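Local coordinates for protein diacylglycerol kinase (Bacillus anthracis, PDB 3S40) that probably transfers phosphate from ATP to diacylglycerol to make phosphatidic acid, at residues A[66-71]-A[118-123]; A[103-106]-A[110-113]; A[190-195]-A[253-258]. One frame throughout, in Å; residues are numbered along the deposited sequence.

Contacts 1 and 2 share the alpha/beta catalytic domain, their centres about 11 Å apart, while contact 3 sits on the other side of the chain's centre in the beta-sandwich domain, about 39 Å from contact 1, centre to centre. Contact 1 is buried and purely aliphatic, joining a strand of the parallel sheet to helix 113-120. Contact 2 ties helix 102-106 to the loop that leads into that same helix and is partly buried and polar, with an amide, a hydroxyl and a guanidinium; L119 packs on P110 where the two sites meet. Contact 3, near the surface, relies on one aromatic stack and has no hydrogen bond between its segments.

Contact 1 of 3, residues A[66-71]-A[118-123]; sequences LIIVFG and KLITKE
The layer of helix against parallel beta-sheet in the catalytic domain brings together three aliphatic side chains here: L66 and I68 from strand 66-71, and I120 from helix 113-120. L66 and I68, two residues apart, put their CB atoms out on the same face of the sheet, and I120 points back at them, its CA 8.5 Å from that of I68. I68 and I120 meet tip to tip, the branch methyl CG2 of I68 lying 3.5 Å from CD1 of I120. The second torsion of I120 is nearly straight (chi2 173°), which stretches CG1 and CD1 out toward the strand. Its other methyl, CG2, turns to both strand residues, standing 3.9 Å from CD1 of I68 and 4.0 Å from CD2 of L66, so I120 has one branch on I68 alone and the other shared. L66 passes it at a slant. I95 of the neighbouring strand touches both isoleucines, and L35 of helix 24-38 packs on I68. A type I turn runs from I120 to E123, closed by the E123 N to I120 O bond of 2.9 Å. E123 has positive phi, and its carboxylate is tied to T6 OG1 and K7 N near the N-terminus. The strand ends at G71, first glycine of the GGDGT sequence that in related kinases belongs to the nucleotide site; a parallel strand covered by helices and leading into such a glycine loop is typical of the PFK-like alpha/beta fold.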
# COMPACT_ATOMS: atom_id res chain seq x y z
N LEU A 66 5.92 14.38 -11.50
CA LEU A 66 5.21 14.07 -10.27
C LEU A 66 3.77 13.78 -10.62
O LEU A 66 3.13 14.56 -11.36
CB LEU A 66 5.29 15.27 -9.32
CG LEU A 66 4.51 15.16 -8.00
CD1 LEU A 66 4.99 13.94 -7.16
CD2 LEU A 66 4.61 16.45 -7.19
N ILE A 67 3.25 12.66 -10.13
CA ILE A 67 1.83 12.36 -10.22
C ILE A 67 1.21 12.37 -8.82
O ILE A 67 1.66 11.66 -7.93
CB ILE A 67 1.55 10.99 -10.90
CG1 ILE A 67 1.99 11.03 -12.37
CG2 ILE A 67 0.07 10.62 -10.80
CD1 ILE A 67 1.55 9.84 -13.20
N ILE A 68 0.21 13.22 -8.63
CA ILE A 68 -0.48 13.31 -7.35
C ILE A 68 -1.83 12.65 -7.49
O ILE A 68 -2.53 12.89 -8.48
CB ILE A 68 -0.69 14.77 -6.93
CG1 ILE A 68 0.65 15.51 -6.98
CG2 ILE A 68 -1.36 14.86 -5.54
CD1 ILE A 68 0.53 17.00 -6.71
N VAL A 69 -2.21 11.80 -6.55
CA VAL A 69 -3.55 11.21 -6.60
C VAL A 69 -4.40 11.64 -5.41
O VAL A 69 -4.01 11.44 -4.27
CB VAL A 69 -3.47 9.67 -6.72
CG1 VAL A 69 -2.57 9.10 -5.64
CG2 VAL A 69 -4.87 9.06 -6.68
N PHE A 70 -5.54 12.29 -5.68
CA PHE A 70 -6.52 12.57 -4.64
C PHE A 70 -7.59 11.51 -4.67
O PHE A 70 -8.40 11.47 -5.59
CB PHE A 70 -7.16 13.94 -4.83
CG PHE A 70 -8.28 14.23 -3.84
CD1 PHE A 70 -8.11 13.96 -2.49
CD2 PHE A 70 -9.48 14.79 -4.26
CE1 PHE A 70 -9.13 14.23 -1.56
CE2 PHE A 70 -10.50 15.07 -3.33
CZ PHE A 70 -10.33 14.78 -1.99
N GLY A 71 -7.60 10.64 -3.67
CA GLY A 71 -8.61 9.59 -3.62
C GLY A 71 -8.33 8.51 -2.59
O GLY A 71 -7.30 8.53 -1.91
N LYS A 118 -0.17 20.65 1.18
CA LYS A 118 0.97 21.47 1.56
C LYS A 118 2.26 20.66 1.75
O LYS A 118 3.33 21.09 1.32
CB LYS A 118 0.65 22.28 2.82
CG LYS A 118 -0.53 23.22 2.59
CD LYS A 118 -0.94 23.93 3.85
CE LYS A 118 -2.23 24.70 3.63
NZ LYS A 118 -2.68 25.35 4.88
N LEU A 119 2.13 19.50 2.38
CA LEU A 119 3.23 18.53 2.46
C LEU A 119 3.87 18.25 1.09
O LEU A 119 5.09 18.27 0.94
CB LEU A 119 2.74 17.21 3.09
CG LEU A 119 3.83 16.13 3.16
CD1 LEU A 119 4.87 16.48 4.20
CD2 LEU A 119 3.22 14.77 3.43
N ILE A 120 3.05 18.02 0.07
CA ILE A 120 3.60 17.71 -1.26
C ILE A 120 4.49 18.85 -1.71
O ILE A 120 5.50 18.67 -2.37
CB ILE A 120 2.47 17.51 -2.28
CG1 ILE A 120 1.67 16.26 -1.90
CG2 ILE A 120 3.03 17.46 -3.70
CD1 ILE A 120 0.42 16.04 -2.73
N THR A 121 4.08 20.04 -1.30
CA THR A 121 4.75 21.29 -1.61
C THR A 121 6.17 21.33 -1.03
O THR A 121 7.02 22.09 -1.49
CB THR A 121 3.89 22.43 -1.01
OG1 THR A 121 3.14 23.06 -2.05
CG2 THR A 121 4.70 23.42 -0.23
N LYS A 122 6.43 20.51 -0.02
CA LYS A 122 7.75 20.50 0.60
C LYS A 122 8.68 19.57 -0.15
O LYS A 122 9.90 19.56 0.08
CB LYS A 122 7.66 20.10 2.06
CG LYS A 122 6.83 21.06 2.92
CD LYS A 122 7.29 22.51 2.77
CE LYS A 122 6.50 23.44 3.68
NZ LYS A 122 6.70 24.87 3.31
N GLU A 123 8.11 18.77 -1.05
CA GLU A 123 8.92 17.91 -1.91
C GLU A 123 9.89 16.94 -1.19
O GLU A 123 11.01 16.73 -1.65
CB GLU A 123 9.71 18.77 -2.88
CG GLU A 123 8.84 19.73 -3.69
CD GLU A 123 9.57 20.38 -4.86
OE1 GLU A 123 10.77 20.07 -5.10
OE2 GLU A 123 8.94 21.20 -5.55

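Contact 2 of 3, residues A[103-106]-A[110-113]; sequences FSRT and PQNI
R105 lays its guanidinium over the carboxamide of Q111, the two planes stacked 28° apart while the side chains themselves cross at about a right angle. OE1 of Q111 stands above the guanidinium face, off toward its rim and 3.5 Å from NH1, a stacking approach without a hydrogen bond. Further back, CG of R105 runs 3.7 Å from Q111 NE2. A hydrogen bond of R105 goes elsewhere, from NE to C100 O. Q111 gets its amide there by a bend at the second torsion (chi2 -61°), which folds the group toward helix 102-106. NE2 then donates to S104 OG over 2.9 Å, nearly straight at 164°, with the hydroxyl oxygen practically in the amide plane. S104 OG also bonds to N101 O, NE2 reaches V109 O as well, and OE1 receives N101 ND2. With donors and acceptors matched at both ends, the amide's flip and tilt are well fixed. Next along the chain, N112 OD1 bonds to E115 N. This is a short connection between two consecutive helices, pinned to the first by a glutamine amide and leading into the second through an asparagine N-cap.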
# COMPACT_ATOMS: atom_id res chain seq x y z
N PHE A 103 -1.92 3.46 2.57
CA PHE A 103 -0.59 3.82 2.15
C PHE A 103 -0.19 5.27 2.44
O PHE A 103 0.99 5.55 2.71
CB PHE A 103 -0.24 3.39 0.72
CG PHE A 103 1.18 2.98 0.61
CD1 PHE A 103 1.57 1.72 1.03
CD2 PHE A 103 2.15 3.89 0.22
CE1 PHE A 103 2.89 1.34 1.00
CE2 PHE A 103 3.48 3.53 0.19
CZ PHE A 103 3.86 2.25 0.58
N SER A 104 -1.15 6.18 2.40
CA SER A 104 -0.88 7.56 2.77
C SER A 104 -0.43 7.60 4.22
O SER A 104 0.51 8.33 4.59
CB SER A 104 -2.11 8.47 2.49
OG SER A 104 -3.02 8.51 3.59
N ARG A 105 -1.06 6.78 5.07
CA ARG A 105 -0.61 6.72 6.47
C ARG A 105 0.80 6.17 6.61
O ARG A 105 1.58 6.64 7.43
CB ARG A 105 -1.57 5.90 7.33
CG ARG A 105 -2.92 6.58 7.53
CD ARG A 105 -3.88 5.64 8.22
NE ARG A 105 -5.27 6.03 7.98
CZ ARG A 105 -5.95 6.84 8.77
NH1 ARG A 105 -7.21 7.14 8.47
NH2 ARG A 105 -5.38 7.35 9.86
N THR A 106 1.13 5.19 5.78
CA THR A 106 2.46 4.62 5.83
C THR A 106 3.52 5.72 5.61
O THR A 106 4.58 5.73 6.25
CB THR A 106 2.58 3.47 4.80
OG1 THR A 106 1.78 2.36 5.24
CG2 THR A 106 4.02 3.02 4.65
N PRO A 110 -0.42 13.71 6.43
CA PRO A 110 -1.54 14.26 7.22
C PRO A 110 -2.87 13.82 6.63
O PRO A 110 -3.03 13.81 5.41
CB PRO A 110 -1.38 15.76 7.03
CG PRO A 110 0.08 15.96 6.80
CD PRO A 110 0.58 14.73 6.08
N GLN A 111 -3.83 13.46 7.49
CA GLN A 111 -5.13 13.03 6.98
C GLN A 111 -6.06 14.23 6.69
O GLN A 111 -7.10 14.08 6.05
CB GLN A 111 -5.77 12.01 7.93
CG GLN A 111 -5.02 10.67 7.99
CD GLN A 111 -4.97 9.95 6.64
OE1 GLN A 111 -6.00 9.49 6.14
NE2 GLN A 111 -3.77 9.86 6.04
N ASN A 112 -5.67 15.40 7.15
CA ASN A 112 -6.32 16.65 6.75
C ASN A 112 -5.83 16.97 5.34
O ASN A 112 -4.63 17.19 5.12
CB ASN A 112 -5.94 17.77 7.73
CG ASN A 112 -6.39 19.14 7.26
OD1 ASN A 112 -5.94 19.65 6.24
ND2 ASN A 112 -7.25 19.78 8.05
N ILE A 113 -6.74 16.99 4.36
CA ILE A 113 -6.30 17.06 2.97
C ILE A 113 -5.59 18.36 2.65
O ILE A 113 -4.68 18.37 1.83
CB ILE A 113 -7.43 16.78 1.97
CG1 ILE A 113 -8.52 17.85 2.07
CG2 ILE A 113 -8.01 15.39 2.22
CD1 ILE A 113 -9.64 17.63 1.07

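Contact 3 of 3, residues A[190-195]-A[253-258]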
# COMPACT_ATOMS: atom_id res chain seq x y z
N GLN A 190 14.73 -21.54 3.10
CA GLN A 190 14.18 -22.27 4.23
C GLN A 190 12.71 -22.58 4.00
O GLN A 190 12.13 -22.13 3.00
CB GLN A 190 14.34 -21.47 5.51
CG GLN A 190 15.69 -20.80 5.62
CD GLN A 190 16.19 -20.76 7.04
OE1 GLN A 190 16.40 -19.69 7.61
NE2 GLN A 190 16.38 -21.94 7.64
N VAL A 191 12.11 -23.35 4.89
CA VAL A 191 10.69 -23.68 4.75
C VAL A 191 9.92 -23.73 6.07
O VAL A 191 10.50 -23.87 7.16
CB VAL A 191 10.47 -25.02 4.01
CG1 VAL A 191 11.28 -25.06 2.72
CG2 VAL A 191 10.81 -26.18 4.91
N TYR A 192 8.60 -23.61 5.93
CA TYR A 192 7.67 -23.61 7.04
C TYR A 192 6.42 -24.38 6.64
O TYR A 192 5.73 -24.00 5.69
CB TYR A 192 7.28 -22.18 7.42
CG TYR A 192 6.16 -22.12 8.43
CD1 TYR A 192 4.84 -22.08 8.03
CD2 TYR A 192 6.44 -22.12 9.79
CE1 TYR A 192 3.81 -22.03 8.95
CE2 TYR A 192 5.42 -22.08 10.72
CZ TYR A 192 4.11 -22.03 10.30
OH TYR A 192 3.09 -21.99 11.22
N GLU A 193 6.12 -25.45 7.37
CA GLU A 193 4.89 -26.20 7.15
C GLU A 193 4.06 -26.20 8.42
O GLU A 193 4.58 -26.42 9.52
CB GLU A 193 5.18 -27.63 6.74
CG GLU A 193 5.24 -27.84 5.24
CD GLU A 193 6.01 -29.10 4.86
OE1 GLU A 193 7.15 -29.27 5.33
OE2 GLU A 193 5.46 -29.92 4.09
N ASP A 194 2.76 -25.95 8.28
CA ASP A 194 1.87 -25.98 9.43
C ASP A 194 0.41 -25.79 9.07
O ASP A 194 0.04 -25.67 7.90
CB ASP A 194 2.30 -24.93 10.47
CG ASP A 194 2.32 -25.49 11.88
OD1 ASP A 194 2.93 -26.56 12.08
OD2 ASP A 194 1.73 -24.85 12.78
N GLU A 195 -0.42 -25.77 10.10
CA GLU A 195 -1.85 -25.54 9.97
C GLU A 195 -2.11 -24.10 10.36
O GLU A 195 -1.88 -23.71 11.51
CB GLU A 195 -2.61 -26.48 10.91
CG GLU A 195 -4.10 -26.64 10.61
CD GLU A 195 -4.36 -27.58 9.44
OE1 GLU A 195 -3.38 -27.96 8.75
OE2 GLU A 195 -5.53 -27.94 9.22
N ASP A 253 2.40 -19.64 18.57
CA ASP A 253 1.06 -19.55 18.00
C ASP A 253 1.06 -18.71 16.72
O ASP A 253 0.11 -18.75 15.93
CB ASP A 253 0.09 -18.96 19.02
CG ASP A 253 0.26 -19.58 20.40
OD1 ASP A 253 -0.00 -18.89 21.41
OD2 ASP A 253 0.66 -20.76 20.48
N ILE A 254 2.13 -17.95 16.52
CA ILE A 254 2.24 -17.08 15.36
C ILE A 254 3.64 -17.14 14.76
O ILE A 254 4.64 -16.98 15.47
CB ILE A 254 1.87 -15.63 15.72
CG1 ILE A 254 0.39 -15.54 16.09
CG2 ILE A 254 2.19 -14.68 14.57
CD1 ILE A 254 -0.11 -14.14 16.32
N PHE A 255 3.72 -17.39 13.46
CA PHE A 255 5.00 -17.40 12.77
C PHE A 255 5.21 -16.07 12.03
O PHE A 255 4.36 -15.64 11.27
CB PHE A 255 5.07 -18.57 11.79
CG PHE A 255 6.36 -18.63 11.02
CD1 PHE A 255 7.55 -18.94 11.65
CD2 PHE A 255 6.38 -18.39 9.65
CE1 PHE A 255 8.74 -19.01 10.94
CE2 PHE A 255 7.57 -18.46 8.92
CZ PHE A 255 8.75 -18.77 9.57
N HIS A 256 6.35 -15.43 12.27
CA HIS A 256 6.67 -14.18 11.62
C HIS A 256 8.12 -14.17 11.23
O HIS A 256 9.01 -14.34 12.07
CB HIS A 256 6.40 -13.00 12.56
CG HIS A 256 6.78 -11.67 11.98
ND1 HIS A 256 7.08 -10.58 12.77
CD2 HIS A 256 6.89 -11.25 10.70
CE1 HIS A 256 7.37 -9.55 11.99
NE2 HIS A 256 7.27 -9.93 10.73
N VAL A 257 8.38 -13.99 9.94
CA VAL A 257 9.75 -13.88 9.48
C VAL A 257 9.82 -12.85 8.36
O VAL A 257 8.81 -12.54 7.73
CB VAL A 257 10.30 -15.22 8.96
CG1 VAL A 257 9.65 -15.59 7.63
CG2 VAL A 257 11.81 -15.16 8.81
N LYS A 258 11.02 -12.32 8.13
CA LYS A 258 11.23 -11.42 7.00
C LYS A 258 12.00 -12.13 5.91
O LYS A 258 12.97 -12.82 6.19
CB LYS A 258 11.98 -10.16 7.46
CG LYS A 258 11.05 -9.11 8.08
CD LYS A 258 11.83 -8.13 8.94
CE LYS A 258 10.94 -7.00 9.42
NZ LYS A 258 10.55 -6.11 8.29
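Segments 190-195 and 253-258, the latter a strand from I254 on, run in roughly opposite directions but are not paired through their backbones: their closest CA atoms, those of Y192 and F255, are 8.9 Å apart. They belong to different antiparallel sheets of the YegS-type beta-sandwich domain, each at the edge of its sheet, and what joins the two strands is a pair of rings. Y192 and F255 point toward each other and form an offset stack, centroids 4.3 Å apart and planes only 12° from parallel. In both residues CG lies opposite the backbone N (chi1 172° for Y192), which carries each ring out from its strand toward the other. The two side chains slide past one another in opposite senses, each ring tip heading for the partner's base. Thus CD2 of Y192 sits over the middle of the phenylalanine ring, while CD2 of F255 lies over the tyrosine face nearer its rim. On their own sheets the strands are held conventionally, Y192 by backbone bonds to I185 and F255 to V228, and K230 from the strand beside 254-259 also touches Y192. The closest approach is Y192 CE2 to F255 CG, at 3.6 Å, and the tyrosine OH extends past it to lie 4.0 Å from F255 CB.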